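NAD-dependent aldehyde dehydrogenase (Sinorhizobium meliloti, PDB 3U4J) probably oxidises aldehydes to carboxylic acids with NAD or NADP as the electron acceptor. Local coordinates at residues D152-V165 and F485-L498. Sequence-based numbering, arbitrary orientation.
Sequences DRLGLVLREPVGVV and FDEYSQFKGVHVTL
Strands 153-161 and 489-497 pair antiparallel in the β arm that projects from the body of this aldehyde dehydrogenase and serves, as in relatives, as the oligomerisation region. Regular backbone bonds run from Leu498 N to Asp152 O at one end to Glu160 and Gln490 at the other; beyond them Val162 N bonds Tyr488 O from above the carbonyl plane. At the base, Arg159 reaches across to the end of helix 483-487, its CG anti to the backbone N (chi1 178°) and its chain bent at chi3 to turn the guanidinium toward Asp486. NH1 and NH2 both hold Asp486 OD1, each at 2.8 Å, with guanidinium and carboxylate planes 27° apart, while NH1 also donates to Ser489 OG at 3.2 Å. Phe491 CE1 lies over the centre of one guanidinium face, 3.7 Å from Arg159 CZ, the planes 77° apart. A methionine in place of Arg159 would probably leave the Asp486 carboxylate without this countercharge and Ser489 OG without this donor. On the other face, Glu160 OE2 and Lys492 NZ form a salt bridge at 2.6 Å, and Leu156 CD1 meets Val496 CG2. Glu160 OE1 also bonds Tyr471 of a second subunit, whose strand extends the sheet in parallel beside Gly493-Val496. Within the chain, strand 143-146 flanks strand 153-161, and Tyr488 packs against both helix 174-187 and strand 243-247.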
# COMPACT_ATOMS: atom_id res chain seq x y z
N ASP A 152 -7.65 -13.33 20.19
CA ASP A 152 -8.94 -13.98 19.93
C ASP A 152 -9.66 -13.51 18.68
O ASP A 152 -10.70 -14.08 18.32
CB ASP A 152 -9.88 -13.81 21.14
CG ASP A 152 -9.51 -14.71 22.32
OD1 ASP A 152 -8.99 -15.84 22.08
OD2 ASP A 152 -9.73 -14.30 23.49
N ARG A 153 -9.13 -12.47 18.02
CA ARG A 153 -9.74 -11.91 16.82
C ARG A 153 -8.81 -11.83 15.60
O ARG A 153 -7.58 -11.84 15.72
CB ARG A 153 -10.29 -10.49 17.06
CG ARG A 153 -11.44 -10.36 18.09
CD ARG A 153 -12.05 -8.95 18.06
NE ARG A 153 -11.09 -7.91 18.44
CZ ARG A 153 -11.42 -6.65 18.73
NH1 ARG A 153 -12.69 -6.27 18.69
NH2 ARG A 153 -10.48 -5.78 19.09
N LEU A 154 -9.41 -11.70 14.43
CA LEU A 154 -8.66 -11.43 13.21
C LEU A 154 -9.47 -10.41 12.42
O LEU A 154 -10.67 -10.57 12.26
CB LEU A 154 -8.48 -12.73 12.41
CG LEU A 154 -7.78 -12.66 11.04
CD1 LEU A 154 -6.37 -12.07 11.21
CD2 LEU A 154 -7.75 -14.07 10.39
N GLY A 155 -8.83 -9.34 11.97
CA GLY A 155 -9.53 -8.37 11.14
C GLY A 155 -9.25 -8.65 9.67
O GLY A 155 -8.11 -8.92 9.28
N LEU A 156 -10.30 -8.64 8.87
CA LEU A 156 -10.16 -8.80 7.44
C LEU A 156 -10.85 -7.63 6.78
O LEU A 156 -11.92 -7.19 7.22
CB LEU A 156 -10.81 -10.09 6.94
CG LEU A 156 -10.39 -11.41 7.60
CD1 LEU A 156 -11.24 -12.55 7.04
CD2 LEU A 156 -8.90 -11.69 7.42
N VAL A 157 -10.22 -7.10 5.75
CA VAL A 157 -10.88 -6.19 4.85
C VAL A 157 -10.88 -6.88 3.50
O VAL A 157 -9.81 -7.14 2.92
CB VAL A 157 -10.18 -4.83 4.80
CG1 VAL A 157 -10.94 -3.89 3.88
CG2 VAL A 157 -10.09 -4.23 6.23
N LEU A 158 -12.08 -7.21 3.02
CA LEU A 158 -12.22 -7.88 1.73
C LEU A 158 -12.63 -6.91 0.62
O LEU A 158 -13.55 -6.12 0.78
CB LEU A 158 -13.23 -9.05 1.84
CG LEU A 158 -12.85 -10.12 2.88
CD1 LEU A 158 -13.99 -11.17 3.05
CD2 LEU A 158 -11.52 -10.81 2.52
N ARG A 159 -11.93 -6.98 -0.50
CA ARG A 159 -12.29 -6.24 -1.69
C ARG A 159 -13.27 -7.04 -2.54
O ARG A 159 -13.04 -8.22 -2.84
CB ARG A 159 -11.04 -5.89 -2.50
CG ARG A 159 -11.34 -5.15 -3.80
CD ARG A 159 -10.09 -5.04 -4.69
NE ARG A 159 -9.03 -4.22 -4.11
CZ ARG A 159 -8.86 -2.93 -4.39
NH1 ARG A 159 -9.72 -2.29 -5.20
NH2 ARG A 159 -7.88 -2.26 -3.82
N GLU A 160 -14.37 -6.39 -2.92
CA GLU A 160 -15.44 -7.01 -3.69
C GLU A 160 -15.86 -6.02 -4.77
O GLU A 160 -15.57 -4.82 -4.67
CB GLU A 160 -16.63 -7.38 -2.78
CG GLU A 160 -16.28 -8.33 -1.62
CD GLU A 160 -17.51 -8.78 -0.80
OE1 GLU A 160 -18.58 -8.13 -0.87
OE2 GLU A 160 -17.38 -9.78 -0.08
N PRO A 161 -16.51 -6.51 -5.84
CA PRO A 161 -16.92 -5.57 -6.88
C PRO A 161 -18.14 -4.75 -6.45
O PRO A 161 -18.94 -5.25 -5.64
CB PRO A 161 -17.28 -6.47 -8.06
CG PRO A 161 -17.30 -7.86 -7.56
CD PRO A 161 -16.67 -7.93 -6.24
N VAL A 162 -18.27 -3.53 -6.97
CA VAL A 162 -19.47 -2.72 -6.72
C VAL A 162 -20.74 -3.38 -7.33
O VAL A 162 -21.81 -3.28 -6.76
CB VAL A 162 -19.29 -1.20 -7.14
CG1 VAL A 162 -19.14 -1.04 -8.61
CG2 VAL A 162 -20.50 -0.33 -6.73
N GLY A 163 -20.62 -4.06 -8.47
CA GLY A 163 -21.76 -4.79 -9.09
C GLY A 163 -22.03 -4.33 -10.51
O GLY A 163 -21.17 -4.45 -11.36
N VAL A 164 -23.22 -3.78 -10.77
CA VAL A 164 -23.58 -3.35 -12.12
C VAL A 164 -23.31 -1.87 -12.25
O VAL A 164 -23.85 -1.05 -11.49
CB VAL A 164 -25.09 -3.58 -12.41
CG1 VAL A 164 -25.48 -3.06 -13.81
CG2 VAL A 164 -25.44 -5.06 -12.23
N VAL A 165 -22.51 -1.54 -13.27
CA VAL A 165 -22.08 -0.19 -13.50
C VAL A 165 -22.58 0.30 -14.85
O VAL A 165 -22.29 -0.29 -15.89
CB VAL A 165 -20.53 -0.12 -13.53
CG1 VAL A 165 -20.06 1.34 -13.68
CG2 VAL A 165 -19.94 -0.71 -12.25
N PHE A 485 -9.50 0.93 -9.68
CA PHE A 485 -10.07 -0.31 -9.13
C PHE A 485 -10.84 -0.06 -7.85
O PHE A 485 -11.84 -0.73 -7.59
CB PHE A 485 -9.03 -1.40 -8.94
CG PHE A 485 -8.36 -1.81 -10.23
CD1 PHE A 485 -9.04 -2.59 -11.16
CD2 PHE A 485 -7.07 -1.39 -10.52
CE1 PHE A 485 -8.43 -2.95 -12.35
CE2 PHE A 485 -6.45 -1.75 -11.71
CZ PHE A 485 -7.14 -2.53 -12.63
N ASP A 486 -10.39 0.92 -7.07
CA ASP A 486 -11.08 1.30 -5.84
C ASP A 486 -12.43 1.95 -6.18
O ASP A 486 -13.41 1.75 -5.45
CB ASP A 486 -10.21 2.21 -4.97
CG ASP A 486 -8.96 1.49 -4.41
OD1 ASP A 486 -8.79 0.27 -4.65
OD2 ASP A 486 -8.15 2.15 -3.74
N GLU A 487 -12.49 2.71 -7.28
CA GLU A 487 -13.75 3.30 -7.75
C GLU A 487 -14.85 2.27 -8.04
O GLU A 487 -16.04 2.59 -7.86
CB GLU A 487 -13.55 4.11 -9.04
CG GLU A 487 -12.91 5.45 -8.83
CD GLU A 487 -13.66 6.35 -7.84
OE1 GLU A 487 -14.86 6.60 -8.07
OE2 GLU A 487 -13.03 6.79 -6.85
N TYR A 488 -14.46 1.08 -8.48
CA TYR A 488 -15.42 -0.00 -8.84
C TYR A 488 -15.40 -1.17 -7.87
O TYR A 488 -15.88 -2.24 -8.20
CB TYR A 488 -15.20 -0.48 -10.29
CG TYR A 488 -15.18 0.70 -11.25
CD1 TYR A 488 -16.36 1.39 -11.57
CD2 TYR A 488 -13.98 1.16 -11.79
CE1 TYR A 488 -16.34 2.49 -12.42
CE2 TYR A 488 -13.96 2.25 -12.65
CZ TYR A 488 -15.14 2.91 -12.95
OH TYR A 488 -15.13 4.01 -13.79
N SER A 489 -14.87 -0.94 -6.68
CA SER A 489 -14.82 -1.93 -5.61
C SER A 489 -15.63 -1.46 -4.42
O SER A 489 -15.82 -0.25 -4.23
CB SER A 489 -13.36 -2.21 -5.17
OG SER A 489 -12.67 -2.94 -6.17
N GLN A 490 -16.14 -2.42 -3.64
CA GLN A 490 -16.63 -2.15 -2.29
C GLN A 490 -15.63 -2.81 -1.34
O GLN A 490 -15.03 -3.85 -1.66
CB GLN A 490 -18.01 -2.80 -2.06
CG GLN A 490 -19.17 -2.14 -2.79
CD GLN A 490 -19.76 -0.92 -2.07
OE1 GLN A 490 -20.81 -0.39 -2.50
NE2 GLN A 490 -19.11 -0.45 -1.01
N PHE A 491 -15.45 -2.23 -0.17
CA PHE A 491 -14.62 -2.83 0.86
C PHE A 491 -15.46 -3.30 2.04
O PHE A 491 -16.27 -2.54 2.58
CB PHE A 491 -13.51 -1.86 1.29
CG PHE A 491 -12.58 -1.51 0.14
CD1 PHE A 491 -11.56 -2.39 -0.22
CD2 PHE A 491 -12.77 -0.36 -0.60
CE1 PHE A 491 -10.69 -2.10 -1.29
CE2 PHE A 491 -11.93 -0.04 -1.68
CZ PHE A 491 -10.89 -0.93 -2.03
N LYS A 492 -15.26 -4.55 2.43
CA LYS A 492 -16.00 -5.18 3.50
C LYS A 492 -15.07 -5.40 4.68
O LYS A 492 -14.10 -6.16 4.59
CB LYS A 492 -16.61 -6.51 3.00
CG LYS A 492 -17.22 -7.38 4.09
CD LYS A 492 -17.67 -8.73 3.52
CE LYS A 492 -18.91 -8.58 2.67
NZ LYS A 492 -19.12 -9.81 1.86
N GLY A 493 -15.36 -4.70 5.78
CA GLY A 493 -14.62 -4.87 7.01
C GLY A 493 -15.18 -6.00 7.85
O GLY A 493 -16.35 -5.94 8.24
N VAL A 494 -14.36 -7.00 8.18
CA VAL A 494 -14.85 -8.16 8.94
C VAL A 494 -14.06 -8.29 10.23
O VAL A 494 -12.84 -8.45 10.20
CB VAL A 494 -14.70 -9.50 8.16
CG1 VAL A 494 -15.40 -10.66 8.89
CG2 VAL A 494 -15.19 -9.37 6.73
N HIS A 495 -14.77 -8.20 11.35
CA HIS A 495 -14.21 -8.54 12.65
C HIS A 495 -14.56 -10.01 12.95
O HIS A 495 -15.73 -10.35 13.16
CB HIS A 495 -14.76 -7.59 13.72
CG HIS A 495 -14.23 -6.19 13.63
ND1 HIS A 495 -14.81 -5.22 12.83
CD2 HIS A 495 -13.17 -5.60 14.22
CE1 HIS A 495 -14.14 -4.09 12.96
NE2 HIS A 495 -13.14 -4.29 13.80
N VAL A 496 -13.54 -10.85 12.94
CA VAL A 496 -13.68 -12.28 13.13
C VAL A 496 -13.30 -12.64 14.54
O VAL A 496 -12.15 -12.49 14.93
CB VAL A 496 -12.73 -13.06 12.17
CG1 VAL A 496 -12.97 -14.57 12.33
CG2 VAL A 496 -12.93 -12.61 10.73
N THR A 497 -14.27 -13.07 15.33
CA THR A 497 -13.95 -13.67 16.61
C THR A 497 -13.82 -15.18 16.47
O THR A 497 -14.72 -15.86 15.97
CB THR A 497 -14.96 -13.25 17.72
OG1 THR A 497 -14.68 -11.88 18.07
CG2 THR A 497 -14.81 -14.14 18.98
N LEU A 498 -12.66 -15.68 16.89
CA LEU A 498 -12.37 -17.10 16.91
C LEU A 498 -12.70 -17.58 18.32
O LEU A 498 -12.07 -17.16 19.33
CB LEU A 498 -10.92 -17.37 16.54
CG LEU A 498 -10.40 -16.74 15.24
CD1 LEU A 498 -8.93 -17.02 15.13
CD2 LEU A 498 -11.10 -17.26 14.00